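Local coordinates for protein NADP-dependent 2-hydroxyacid dehydrogenase (Rhizobium etli, PDB 4XCV) that binds NADPH in a Rossmann-type domain and probably catalyses the NADP-dependent interconversion of 2-hydroxyacids and 2-oxoacids, at residues A139-G144 / G223-P228; M146-L151 / K174-V179; M162-I167 / T194-G199. One frame throughout, in Å; residues are numbered along the deposited sequence. Where two conformers were deposited one is given.

Interaction 1. Residues A139-G144 / G223-P228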
ATOM      1  N   ALA A 139      -2.838  11.303  -6.594  1.00 12.26           N
ATOM      2  CA  ALA A 139      -2.242  12.468  -7.282  1.00 12.86           C
ATOM      3  C   ALA A 139      -2.621  13.814  -6.690  1.00 13.76           C
ATOM      4  O   ALA A 139      -1.925  14.811  -6.905  1.00 14.63           O
ATOM      5  CB  ALA A 139      -2.570  12.423  -8.757  1.00 13.65           C
ATOM      6  N   GLU A 140      -3.699  13.857  -5.932  1.00 13.84           N
ATOM      7  CA  GLU A 140      -4.128  15.094  -5.295  0.50 15.12           C
ATOM      8  C   GLU A 140      -3.410  15.378  -3.989  1.00 14.10           C
ATOM      9  O   GLU A 140      -3.601  16.429  -3.395  1.00 15.67           O
ATOM     10  CB  GLU A 140      -5.653  15.076  -5.059  0.50 16.76           C
ATOM     11  CG  GLU A 140      -6.464  15.116  -6.346  0.50 18.78           C
ATOM     12  CD  GLU A 140      -6.145  16.311  -7.203  0.50 21.09           C
ATOM     13  OE1 GLU A 140      -6.022  17.419  -6.648  0.50 22.86           O
ATOM     14  OE2 GLU A 140      -5.983  16.156  -8.440  0.50 25.38           O
ATOM     15  N   VAL A 141      -2.583  14.447  -3.514  1.00 12.54           N
ATOM     16  CA  VAL A 141      -1.962  14.513  -2.207  1.00 12.32           C
ATOM     17  C   VAL A 141      -0.448  14.544  -2.380  1.00 11.56           C
ATOM     18  O   VAL A 141       0.125  13.757  -3.171  1.00 11.80           O
ATOM     19  CB  VAL A 141      -2.390  13.296  -1.367  1.00 12.05           C
ATOM     20  CG1 VAL A 141      -1.601  13.234  -0.065  1.00 12.19           C
ATOM     21  CG2 VAL A 141      -3.882  13.352  -1.130  1.00 13.03           C
ATOM     22  N   THR A 142       0.205  15.451  -1.684  1.00 11.13           N
ATOM     23  CA  THR A 142       1.674  15.514  -1.733  1.00 11.04           C
ATOM     24  C   THR A 142       2.279  14.862  -0.511  1.00 10.57           C
ATOM     25  O   THR A 142       2.025  15.239   0.646  1.00 11.00           O
ATOM     26  CB  THR A 142       2.163  16.944  -1.798  1.00 11.66           C
ATOM     27  OG1 THR A 142       1.681  17.538  -3.021  1.00 13.00           O
ATOM     28  CG2 THR A 142       3.694  17.071  -1.770  1.00 11.82           C
ATOM     29  N   VAL A 143       3.078  13.842  -0.785  1.00  9.90           N
ATOM     30  CA  VAL A 143       3.932  13.222   0.235  1.00  9.62           C
ATOM     31  C   VAL A 143       5.303  13.890   0.202  1.00  9.65           C
ATOM     32  O   VAL A 143       5.955  13.960  -0.857  1.00 10.21           O
ATOM     33  CB  VAL A 143       4.082  11.702   0.018  1.00  9.62           C
ATOM     34  CG1 VAL A 143       4.879  11.123   1.168  1.00  9.70           C
ATOM     35  CG2 VAL A 143       2.724  11.023  -0.088  1.00 10.06           C
ATOM     36  N   GLY A 144       5.703  14.452   1.353  1.00  9.47           N
ATOM     37  CA  GLY A 144       7.008  15.064   1.527  1.00  9.55           C
ATOM     38  C   GLY A 144       7.919  14.131   2.281  1.00  9.46           C
ATOM     39  O   GLY A 144       7.686  13.866   3.467  1.00 10.14           O
ATOM     40  N   GLY A 223      -5.030  21.162   2.295  1.00 24.64           N
ATOM     41  CA  GLY A 223      -4.839  20.081   1.339  1.00 24.48           C
ATOM     42  C   GLY A 223      -5.987  19.080   1.227  1.00 24.10           C
ATOM     43  O   GLY A 223      -6.999  19.149   1.930  1.00 24.30           O
ATOM     44  N   ALA A 224      -5.794  18.112   0.340  1.00 23.08           N
ATOM     45  CA  ALA A 224      -6.872  17.195  -0.038  1.00 24.34           C
ATOM     46  C   ALA A 224      -7.261  16.208   1.050  1.00 23.03           C
ATOM     47  O   ALA A 224      -8.389  15.691   0.994  1.00 24.59           O
ATOM     48  CB  ALA A 224      -6.495  16.462  -1.336  1.00 25.07           C
ATOM     49  N   LEU A 225      -6.400  15.986   2.036  1.00 21.40           N
ATOM     50  CA  LEU A 225      -6.746  15.196   3.237  1.00 22.06           C
ATOM     51  C   LEU A 225      -7.422  15.951   4.326  1.00 22.27           C
ATOM     52  O   LEU A 225      -7.774  15.354   5.377  1.00 23.97           O
ATOM     53  CB  LEU A 225      -5.485  14.607   3.914  1.00 21.08           C
ATOM     54  CG  LEU A 225      -4.655  13.752   3.031  1.00 20.60           C
ATOM     55  CD1 LEU A 225      -3.363  13.375   3.742  1.00 20.62           C
ATOM     56  CD2 LEU A 225      -5.426  12.531   2.577  1.00 21.17           C
ATOM     57  N   GLY A 226      -7.518  17.279   4.181  1.00 21.49           N
ATOM     58  CA  GLY A 226      -8.137  18.072   5.225  1.00 22.40           C
ATOM     59  C   GLY A 226      -7.103  18.558   6.221  1.00 21.45           C
ATOM     60  O   GLY A 226      -6.855  19.775   6.346  1.00 23.66           O
ATOM     61  N   GLN A 227      -6.533  17.605   6.961  1.00 19.20           N
ATOM     62  CA  GLN A 227      -5.498  17.870   7.955  1.00 18.42           C
ATOM     63  C   GLN A 227      -4.295  17.011   7.604  1.00 16.46           C
ATOM     64  O   GLN A 227      -4.453  15.877   7.145  1.00 17.30           O
ATOM     65  CB  GLN A 227      -5.978  17.541   9.352  1.00 20.62           C
ATOM     66  CG  GLN A 227      -7.160  18.414   9.817  1.00 24.19           C
ATOM     67  CD  GLN A 227      -7.996  17.773  10.930  1.00 29.01           C
ATOM     68  OE1 GLN A 227      -8.331  16.586  10.875  1.00 32.77           O
ATOM     69  NE2 GLN A 227      -8.401  18.577  11.906  1.00 33.71           N
ATOM     70  N   PRO A 228      -3.086  17.554   7.763  1.00 14.27           N
ATOM     71  CA  PRO A 228      -1.910  16.803   7.375  1.00 13.61           C
ATOM     72  C   PRO A 228      -1.544  15.676   8.319  1.00 13.39           C
ATOM     73  O   PRO A 228      -2.022  15.590   9.446  1.00 14.50           O
ATOM     74  CB  PRO A 228      -0.819  17.878   7.345  1.00 12.94           C
ATOM     75  CG  PRO A 228      -1.253  18.850   8.382  1.00 13.74           C
ATOM     76  CD  PRO A 228      -2.748  18.862   8.329  1.00 14.52           C
TER
HETATM   77  O   HOH W   1      -3.482  18.167  -1.262  1.00 22.32           O
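Val141 and Leu225 form the close-packed half of this contact, meeting through their methyl groups at about a right angle. The branch of Val141 that stands anti to the carbonyl carbon, CG2, lies 4.1 Å from CD2 of Leu225, while the other branch, CG1, comes within 4.2 Å of CD1 of the same leucine. Val141 CG2 has a second neighbour, CB of Ala224, also at 4.1 Å, so this one methyl touches two consecutive residues of the turn. Behind this apolar patch Ile196 of strand 196-199 touches both Val141 and Leu225 and continues the packing into the domain. The contact lies at one end of the parallel Rossmann-type sheet: Val141 directly precedes strand 142-146, and Gly223 to Gly226 make a type I beta turn, closed by a hydrogen bond of 3.0 Å from Gly226 N to Gly223 O, in the loop leading to strand 229-232. On the solvent side the contact is made by exposed residues and completed by water. Ala224 CB sits in van der Waals touch with the carbonyl O of Glu140 at 3.6 Å and lies 4.1 Å from Glu140 CB. No direct hydrogen bond joins the segments; instead a water bridges the backbones, donating to Glu140 O at 2.8 Å and accepting from Ala224 N at the same length.

Interaction 2. Residues M146-L151 / K174-V179. With NDP (NADPH dihydro-nicotinamide-adenine-dinucleotide phosphate), chain B.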
ATOM      1  N   MET A 146      11.338  13.266   4.024  1.00 10.35           N
ATOM      2  CA  MET A 146      12.462  13.904   4.715  1.00 10.92           C
ATOM      3  C   MET A 146      13.518  12.846   4.908  1.00 10.54           C
ATOM      4  O   MET A 146      13.371  11.891   5.685  1.00 10.82           O
ATOM      5  CB  MET A 146      12.046  14.530   6.043  1.00 12.57           C
ATOM      6  CG  MET A 146      10.974  15.583   5.825  1.00 13.44           C
ATOM      7  SD  MET A 146      10.454  16.485   7.319  1.00 17.31           S
ATOM      8  CE  MET A 146      11.640  17.745   7.413  1.00 18.92           C
ATOM      9  N   GLY A 147      14.612  13.036   4.161  1.00 10.68           N
ATOM     10  CA  GLY A 147      15.666  12.021   4.090  1.00 10.64           C
ATOM     11  C   GLY A 147      15.553  11.356   2.733  1.00 10.44           C
ATOM     12  O   GLY A 147      14.532  10.727   2.416  1.00 10.67           O
ATOM     13  N   LEU A 148      16.584  11.523   1.917  1.00 10.38           N
ATOM     14  CA  LEU A 148      16.617  11.014   0.562  1.00 10.24           C
ATOM     15  C   LEU A 148      17.851  10.159   0.410  1.00 11.01           C
ATOM     16  O   LEU A 148      18.612  10.294  -0.575  1.00 12.47           O
ATOM     17  CB  LEU A 148      16.591  12.166  -0.438  1.00 10.60           C
ATOM     18  CG  LEU A 148      15.315  12.976  -0.426  1.00 10.54           C
ATOM     19  CD1 LEU A 148      15.449  14.101  -1.414  1.00 10.94           C
ATOM     20  CD2 LEU A 148      14.050  12.133  -0.690  1.00 10.71           C
ATOM     21  N   GLY A 149      18.076   9.269   1.367  1.00 10.56           N
ATOM     22  CA  GLY A 149      19.214   8.341   1.326  1.00 10.96           C
ATOM     23  C   GLY A 149      18.754   7.015   0.753  1.00 10.75           C
ATOM     24  O   GLY A 149      17.881   6.966  -0.139  1.00 10.30           O
ATOM     25  N   ILE A 150      19.325   5.931   1.231  1.00 11.02           N
ATOM     26  CA  ILE A 150      18.979   4.617   0.724  1.00 11.86           C
ATOM     27  C   ILE A 150      17.471   4.375   0.874  1.00 10.91           C
ATOM     28  O   ILE A 150      16.789   3.978  -0.077  1.00 11.07           O
ATOM     29  CB  ILE A 150      19.762   3.551   1.474  1.00 13.33           C
ATOM     30  CG1 ILE A 150      21.282   3.706   1.241  1.00 15.65           C
ATOM     31  CG2 ILE A 150      19.248   2.180   1.129  1.00 13.78           C
ATOM     32  CD1 ILE A 150      21.778   3.380  -0.125  1.00 17.56           C
ATOM     33  N   LEU A 151      16.917   4.690   2.052  1.00 10.06           N
ATOM     34  CA  LEU A 151      15.516   4.420   2.293  1.00  9.78           C
ATOM     35  C   LEU A 151      14.627   5.452   1.608  1.00  9.42           C
ATOM     36  O   LEU A 151      13.685   5.084   0.921  1.00  9.35           O
ATOM     37  CB  LEU A 151      15.233   4.350   3.796  1.00 10.20           C
ATOM     38  CG  LEU A 151      15.968   3.275   4.526  1.00 10.83           C
ATOM     39  CD1 LEU A 151      15.604   3.301   6.013  1.00 11.02           C
ATOM     40  CD2 LEU A 151      15.768   1.881   3.930  1.00 11.16           C
ATOM     41  N   LYS A 174      18.966  16.858  -3.615  1.00 15.59           N
ATOM     42  CA  LYS A 174      19.147  15.780  -4.616  1.00 17.94           C
ATOM     43  C   LYS A 174      18.570  16.170  -5.954  1.00 19.85           C
ATOM     44  O   LYS A 174      17.712  17.082  -6.086  1.00 22.87           O
ATOM     45  CB  LYS A 174      18.432  14.528  -4.167  1.00 19.37           C
ATOM     46  CG  LYS A 174      18.921  14.043  -2.878  1.00 19.62           C
ATOM     47  CD  LYS A 174      20.341  13.524  -2.951  1.00 20.87           C
ATOM     48  CE  LYS A 174      20.863  13.233  -1.561  1.00 21.93           C
ATOM     49  NZ  LYS A 174      21.546  14.462  -1.018  1.00 20.34           N
ATOM     50  N   THR A 175      18.998  15.506  -7.007  1.00 19.50           N
ATOM     51  CA  THR A 175      18.294  15.625  -8.247  1.00 20.84           C
ATOM     52  C   THR A 175      17.572  14.283  -8.484  1.00 20.90           C
ATOM     53  O   THR A 175      18.200  13.235  -8.556  1.00 22.80           O
ATOM     54  CB  THR A 175      19.253  16.000  -9.400  1.00 23.20           C
ATOM     55  OG1 THR A 175      19.884  17.253  -9.094  1.00 24.99           O
ATOM     56  CG2 THR A 175      18.513  16.158 -10.684  1.00 25.70           C
ATOM     57  N   ILE A 176      16.253  14.339  -8.565  1.00 19.39           N
ATOM     58  CA  ILE A 176      15.416  13.124  -8.769  1.00 18.61           C
ATOM     59  C   ILE A 176      14.395  13.528  -9.826  1.00 19.56           C
ATOM     60  O   ILE A 176      13.582  14.413  -9.600  1.00 19.01           O
ATOM     61  CB  ILE A 176      14.675  12.679  -7.471  1.00 17.35           C
ATOM     62  CG1 ILE A 176      15.660  12.344  -6.338  1.00 17.60           C
ATOM     63  CG2 ILE A 176      13.741  11.493  -7.795  1.00 16.94           C
ATOM     64  CD1 ILE A 176      15.030  12.017  -5.016  1.00 17.47           C
ATOM     65  N   GLU A 177      14.382  12.854 -10.986  1.00 22.58           N
ATOM     66  CA  GLU A 177      13.407  13.221 -12.028  1.00 25.12           C
ATOM     67  C   GLU A 177      11.972  13.119 -11.602  1.00 23.72           C
ATOM     68  O   GLU A 177      11.564  12.127 -11.013  1.00 23.21           O
ATOM     69  CB  GLU A 177      13.639  12.364 -13.285  1.00 30.26           C
ATOM     70  CG  GLU A 177      12.829  12.831 -14.509  1.00 35.18           C
ATOM     71  CD  GLU A 177      13.494  13.954 -15.307  1.00 41.09           C
ATOM     72  OE1 GLU A 177      14.209  14.808 -14.724  1.00 46.81           O
ATOM     73  OE2 GLU A 177      13.301  13.986 -16.551  1.00 50.45           O
ATOM     74  N   GLY A 178      11.174  14.151 -11.876  1.00 22.46           N
ATOM     75  CA  GLY A 178       9.763  14.155 -11.505  1.00 22.34           C
ATOM     76  C   GLY A 178       9.399  14.482 -10.088  1.00 20.96           C
ATOM     77  O   GLY A 178       8.232  14.389  -9.704  1.00 22.85           O
ATOM     78  N   VAL A 179      10.416  14.826  -9.281  1.00 19.91           N
ATOM     79  CA  VAL A 179      10.241  15.056  -7.883  1.00 17.93           C
ATOM     80  C   VAL A 179      10.941  16.350  -7.537  1.00 16.64           C
ATOM     81  O   VAL A 179      12.149  16.470  -7.709  1.00 18.50           O
ATOM     82  CB  VAL A 179      10.855  13.890  -7.071  1.00 16.64           C
ATOM     83  CG1 VAL A 179      10.768  14.140  -5.596  1.00 15.13           C
ATOM     84  CG2 VAL A 179      10.158  12.574  -7.426  1.00 17.27           C
TER
HETATM   85  PA  NDP B 401      21.135   7.563   4.657  1.00 10.13           P
HETATM   86  O1A NDP B 401      21.313   6.816   3.371  1.00 10.59           O
HETATM   87  O2A NDP B 401      22.338   7.956   5.490  1.00 11.81           O
HETATM   88  O5B NDP B 401      20.281   8.870   4.312  1.00  9.86           O
HETATM   89  C5B NDP B 401      20.080   9.859   5.327  1.00 10.21           C
HETATM   90  C4B NDP B 401      19.318  10.998   4.693  1.00  9.66           C
HETATM   91  O4B NDP B 401      18.995  11.931   5.720  1.00  9.81           O
HETATM   92  C3B NDP B 401      20.133  11.719   3.645  1.00  9.27           C
HETATM   93  O3B NDP B 401      19.286  12.137   2.555  1.00  9.61           O
HETATM   94  C2B NDP B 401      20.626  12.904   4.431  1.00  9.45           C
HETATM   95  O2B NDP B 401      20.924  14.089   3.643  1.00 10.19           O
HETATM   96  C1B NDP B 401      19.417  13.198   5.316  1.00  9.23           C
HETATM   97  N9A NDP B 401      19.740  14.021   6.484  1.00  9.95           N
HETATM   98  C8A NDP B 401      20.605  13.680   7.459  1.00 10.27           C
HETATM   99  N7A NDP B 401      20.735  14.731   8.325  1.00 10.85           N
HETATM  100  C5A NDP B 401      19.957  15.739   7.828  1.00 10.80           C
HETATM  101  C6A NDP B 401      19.731  17.060   8.212  1.00 11.96           C
HETATM  102  N6A NDP B 401      20.267  17.562   9.325  1.00 14.36           N
HETATM  103  N1A NDP B 401      18.912  17.803   7.458  1.00 12.10           N
HETATM  104  C2A NDP B 401      18.338  17.292   6.347  1.00 11.26           C
HETATM  105  N3A NDP B 401      18.517  16.036   5.905  1.00 10.68           N
HETATM  106  C4A NDP B 401      19.333  15.294   6.684  1.00 10.42           C
HETATM  107  O3  NDP B 401      20.155   6.749   5.639  1.00 10.10           O
HETATM  108  PN  NDP B 401      19.045   5.642   5.286  1.00 10.01           P
HETATM  109  O1N NDP B 401      18.143   6.237   4.257  1.00  9.85           O
HETATM  110  O2N NDP B 401      19.661   4.369   4.947  1.00 11.10           O
HETATM  111  O5D NDP B 401      18.343   5.471   6.688  1.00 10.24           O
HETATM  112  C5D NDP B 401      17.768   6.600   7.362  1.00 10.87           C
HETATM  113  C4D NDP B 401      17.563   6.189   8.826  1.00 11.16           C
HETATM  114  O4D NDP B 401      16.507   5.244   8.925  1.00 10.95           O
HETATM  115  C3D NDP B 401      18.725   5.489   9.474  1.00 12.09           C
HETATM  116  O3D NDP B 401      19.700   6.428   9.961  1.00 14.52           O
HETATM  117  C2D NDP B 401      18.086   4.679  10.590  1.00 12.13           C
HETATM  118  O2D NDP B 401      18.142   5.434  11.824  1.00 16.05           O
HETATM  119  C1D NDP B 401      16.644   4.577  10.188  1.00 10.88           C
HETATM  120  N1N NDP B 401      16.128   3.219   9.994  1.00 10.24           N
HETATM  121  C2N NDP B 401      14.984   2.813  10.631  1.00 11.17           C
HETATM  122  C3N NDP B 401      14.543   1.536  10.549  1.00 12.05           C
HETATM  123  C7N NDP B 401      13.323   1.092  11.173  1.00 14.49           C
HETATM  124  O7N NDP B 401      13.200  -0.143  11.349  1.00 21.82           O
HETATM  125  N7N NDP B 401      12.344   1.904  11.528  1.00 12.74           N
HETATM  126  C4N NDP B 401      15.256   0.562   9.695  1.00 11.78           C
HETATM  127  C5N NDP B 401      16.428   1.118   9.043  1.00 11.23           C
HETATM  128  C6N NDP B 401      16.867   2.347   9.194  1.00 11.02           C
HETATM  129  P2B NDP B 401      22.048  14.013   2.477  1.00 10.69           P
HETATM  130  O1X NDP B 401      22.272  15.433   2.072  1.00 12.16           O
HETATM  131  O2X NDP B 401      23.262  13.363   3.118  1.00 12.34           O
HETATM  132  O3X NDP B 401      21.512  13.136   1.421  1.00 12.18           O
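Leu148 and Lys174 carry most of this contact, their side chains lying alongside each other but running opposite ways, beside the bound NADPH. Leu148 belongs to the turn between strand 142-146 and helix 150-162, where Gly147, Gly149 and Gly152 fit the GxGxxG pattern of a Rossmann dinucleotide-binding fold. Its CD1 lies 3.8 Å from Lys174 CG, and its CB approaches the same methylene, so the leucine packs on the aliphatic part of the lysine. Ile176 adds a lighter touch, its CD1 being 4.2 Å from Leu148 CD1. Each of the two main residues also grips the cofactor. Leu148 N donates to the ribose hydroxyl oxygen O3B at 2.8 Å. Two further amides serve the diphosphate: Ile150 N is hydrogen-bonded to O1A of the cofactor. Leu151 N donates to its O1N, nearly straight at 165°. The amides of Ile150 and Leu151 lie in the first turn of the helix, after the N-cap Gly149; the helix end would probably help to stabilise the negative charge. Lys174 is bent at chi2 (-68°) and again at chi4, which brings its ammonium group to the 2'-phosphate, the group that distinguishes NADPH from NADH. Thr172 O gives that ammonium a protein partner as well. Lys174 NZ donates to phosphate oxygen O3X at 2.8 Å and, more weakly, to O1X at 3.3 Å.

Interaction 3. Residues M162-I167 / T194-G199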
ATOM      1  N   MET A 162       2.671   4.637  -7.293  1.00 10.64           N
ATOM      2  CA  MET A 162       1.312   4.528  -6.825  1.00 10.82           C
ATOM      3  C   MET A 162       0.447   5.728  -7.171  1.00 11.00           C
ATOM      4  O   MET A 162      -0.766   5.622  -7.078  1.00 11.29           O
ATOM      5  CB  MET A 162       1.310   4.279  -5.297  1.00 10.96           C
ATOM      6  CG  MET A 162       1.813   2.900  -4.887  1.00 11.18           C
ATOM      7  SD  MET A 162       1.046   1.522  -5.775  1.00 12.03           S
ATOM      8  CE  MET A 162      -0.678   1.781  -5.355  1.00 12.17           C
ATOM      9  N   GLY A 163       1.040   6.858  -7.516  1.00 10.65           N
ATOM     10  CA  GLY A 163       0.303   7.982  -8.035  1.00 11.02           C
ATOM     11  C   GLY A 163       0.425   9.245  -7.195  1.00 10.89           C
ATOM     12  O   GLY A 163      -0.088  10.272  -7.587  1.00 11.80           O
ATOM     13  N   PHE A 164       1.071   9.179  -6.028  1.00 10.17           N
ATOM     14  CA  PHE A 164       1.195  10.382  -5.196  1.00 10.32           C
ATOM     15  C   PHE A 164       2.021  11.434  -5.893  1.00 10.85           C
ATOM     16  O   PHE A 164       2.935  11.124  -6.640  1.00 11.44           O
ATOM     17  CB  PHE A 164       1.873  10.045  -3.873  1.00 10.04           C
ATOM     18  CG  PHE A 164       1.011   9.271  -2.924  1.00 10.28           C
ATOM     19  CD1 PHE A 164       0.041   9.921  -2.160  1.00 10.30           C
ATOM     20  CD2 PHE A 164       1.165   7.899  -2.789  1.00 10.36           C
ATOM     21  CE1 PHE A 164      -0.724   9.227  -1.257  1.00 10.82           C
ATOM     22  CE2 PHE A 164       0.371   7.180  -1.918  1.00 10.40           C
ATOM     23  CZ  PHE A 164      -0.568   7.856  -1.147  1.00 10.63           C
ATOM     24  N   ASN A 165       1.726  12.693  -5.599  1.00 10.96           N
ATOM     25  CA  ASN A 165       2.714  13.752  -5.872  1.00 11.52           C
ATOM     26  C   ASN A 165       3.738  13.612  -4.748  1.00 10.82           C
ATOM     27  O   ASN A 165       3.357  13.414  -3.609  1.00 11.40           O
ATOM     28  CB  ASN A 165       2.043  15.133  -5.870  1.00 12.67           C
ATOM     29  CG  ASN A 165       2.984  16.207  -6.303  1.00 14.10           C
ATOM     30  OD1 ASN A 165       3.602  16.101  -7.357  1.00 15.95           O
ATOM     31  ND2 ASN A 165       3.143  17.214  -5.493  1.00 14.72           N
ATOM     32  N   VAL A 166       5.022  13.657  -5.077  1.00 10.74           N
ATOM     33  CA  VAL A 166       6.059  13.489  -4.086  1.00 10.47           C
ATOM     34  C   VAL A 166       7.069  14.603  -4.206  1.00 10.62           C
ATOM     35  O   VAL A 166       7.478  14.952  -5.291  1.00 11.40           O
ATOM     36  CB  VAL A 166       6.765  12.119  -4.247  1.00 10.41           C
ATOM     37  CG1 VAL A 166       7.811  11.920  -3.156  1.00 10.84           C
ATOM     38  CG2 VAL A 166       5.749  10.969  -4.256  1.00 10.70           C
ATOM     39  N   ILE A 167       7.479  15.126  -3.056  1.00  9.87           N
ATOM     40  CA  ILE A 167       8.571  16.098  -2.973  1.00 10.25           C
ATOM     41  C   ILE A 167       9.552  15.583  -1.919  1.00  9.77           C
ATOM     42  O   ILE A 167       9.187  14.741  -1.093  1.00  9.97           O
ATOM     43  CB  ILE A 167       8.080  17.518  -2.669  1.00 10.91           C
ATOM     44  CG1 ILE A 167       7.372  17.609  -1.323  1.00 11.21           C
ATOM     45  CG2 ILE A 167       7.167  17.968  -3.785  1.00 11.57           C
ATOM     46  CD1 ILE A 167       6.894  19.002  -0.918  1.00 11.88           C
ATOM     47  N   THR A 194       3.519  20.114   1.970  1.00 13.57           N
ATOM     48  CA  THR A 194       3.412  18.698   2.346  1.00 12.68           C
ATOM     49  C   THR A 194       2.080  18.382   3.053  1.00 12.38           C
ATOM     50  O   THR A 194       1.754  19.007   4.050  1.00 13.22           O
ATOM     51  CB  THR A 194       4.589  18.300   3.240  1.00 12.37           C
ATOM     52  OG1 THR A 194       5.796  18.450   2.502  1.00 12.92           O
ATOM     53  CG2 THR A 194       4.484  16.884   3.688  1.00 11.96           C
ATOM     54  N   ASP A 195       1.375  17.397   2.510  1.00 11.91           N
ATOM     55  CA  ASP A 195       0.160  16.828   3.133  1.00 12.19           C
ATOM     56  C   ASP A 195       0.486  15.633   4.053  1.00 11.54           C
ATOM     57  O   ASP A 195      -0.128  15.480   5.096  1.00 12.21           O
ATOM     58  CB  ASP A 195      -0.814  16.382   2.063  1.00 12.60           C
ATOM     59  CG  ASP A 195      -1.268  17.511   1.180  1.00 13.65           C
ATOM     60  OD1 ASP A 195      -1.756  18.554   1.708  1.00 15.08           O
ATOM     61  OD2 ASP A 195      -1.177  17.350  -0.068  1.00 13.84           O
ATOM     62  N   ILE A 196       1.365  14.752   3.593  1.00 10.51           N
ATOM     63  CA  ILE A 196       1.826  13.614   4.404  1.00 10.27           C
ATOM     64  C   ILE A 196       3.340  13.701   4.507  1.00  9.99           C
ATOM     65  O   ILE A 196       4.037  13.621   3.509  1.00 10.40           O
ATOM     66  CB  ILE A 196       1.406  12.250   3.767  1.00 10.51           C
ATOM     67  CG1 ILE A 196      -0.102  12.154   3.495  1.00 11.32           C
ATOM     68  CG2 ILE A 196       1.950  11.119   4.630  1.00 10.34           C
ATOM     69  CD1 ILE A 196      -0.474  10.836   2.835  1.00 11.96           C
ATOM     70  N   LEU A 197       3.826  13.921   5.731  1.00 10.12           N
ATOM     71  CA  LEU A 197       5.256  13.996   5.982  1.00 10.31           C
ATOM     72  C   LEU A 197       5.746  12.580   6.268  1.00  9.95           C
ATOM     73  O   LEU A 197       5.206  11.950   7.172  1.00 10.16           O
ATOM     74  CB  LEU A 197       5.528  14.908   7.173  0.50 10.64           C
ATOM     75  CG  LEU A 197       6.995  15.203   7.546  0.50 10.69           C
ATOM     76  CD1 LEU A 197       7.002  16.362   8.562  0.50 11.16           C
ATOM     77  CD2 LEU A 197       7.789  13.990   8.059  0.50 10.45           C
ATOM     78  N   VAL A 198       6.751  12.102   5.528  1.00  9.52           N
ATOM     79  CA  VAL A 198       7.404  10.815   5.788  1.00  9.39           C
ATOM     80  C   VAL A 198       8.828  11.046   6.283  1.00  9.46           C
ATOM     81  O   VAL A 198       9.659  11.542   5.544  1.00 10.30           O
ATOM     82  CB  VAL A 198       7.373   9.918   4.531  1.00  9.73           C
ATOM     83  CG1 VAL A 198       8.252   8.662   4.678  1.00 10.41           C
ATOM     84  CG2 VAL A 198       5.942   9.552   4.191  1.00  9.91           C
ATOM     85  N   GLY A 199       9.067  10.647   7.522  1.00  9.16           N
ATOM     86  CA  GLY A 199      10.393  10.825   8.155  1.00  9.10           C
ATOM     87  C   GLY A 199      11.276   9.613   8.013  1.00  8.84           C
ATOM     88  O   GLY A 199      10.965   8.551   8.574  1.00  8.96           O
TER
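Ile167 reaches Thr194 with its terminal methyl, CD1 lying 3.6 Å from the threonine OG1, in van der Waals contact with the hydroxyl oxygen. The reach follows from a chi1 of 62°, which places CG1 between the backbone N and the carbonyl carbon, and from an extended chi2. The Thr194 hydroxyl has its polar partner elsewhere, in a hydrogen bond with Phe190 O in the last turn of helix 187-192. A second, lighter touch links Phe164 and Ile196: ring atom CE1 stands 4.4 Å from the isoleucine CD1, which approaches the ring obliquely. Around the phenylalanine lie Val143 of the intervening strand, Leu159 of helix 150-162 and Cys111 of helix 100-116, while Leu225 packs on Ile196. Both strands are held by the backbone of strand 142-146, Asn165 and Ile167 pairing with Val143, and Ile196 with Thr142. Asp195, just before its strand, makes a salt bridge with Arg220 and accepts a hydrogen bond from Thr142 N. Before Phe164, a Schellman motif at Gly163 ends helix 150-162 and turns the chain into strand 165-169. The order 165-169, 142-146, 196-199, all parallel, with the earliest of the three strands in the middle, is that of a Rossmann fold.

How the interactions relate
Followed from the N terminus, the chain first comes to 139-144, which meets 223-228 much later and closes the longest loop, so interaction 1 encloses the other two. Within it, 146-151 returns to 174-179 in interaction 2, and 162-167 to 194-199 in interaction 3; these two cross, because 162-167 precedes 174-179 and 194-199 follows it. Strand 142-146 is common ground: Gly144 N probably bonds to Ile196 O and Met146 N to Val198 O, both 2.8 Å. Interaction 1 ties the start of this strand to the 223-228 loop; interaction 3 joins its two neighbours, 165-169 and 196-199; interaction 2, its centre about 19 Å from that of interaction 1, lies at the strand's other end beside the cofactor.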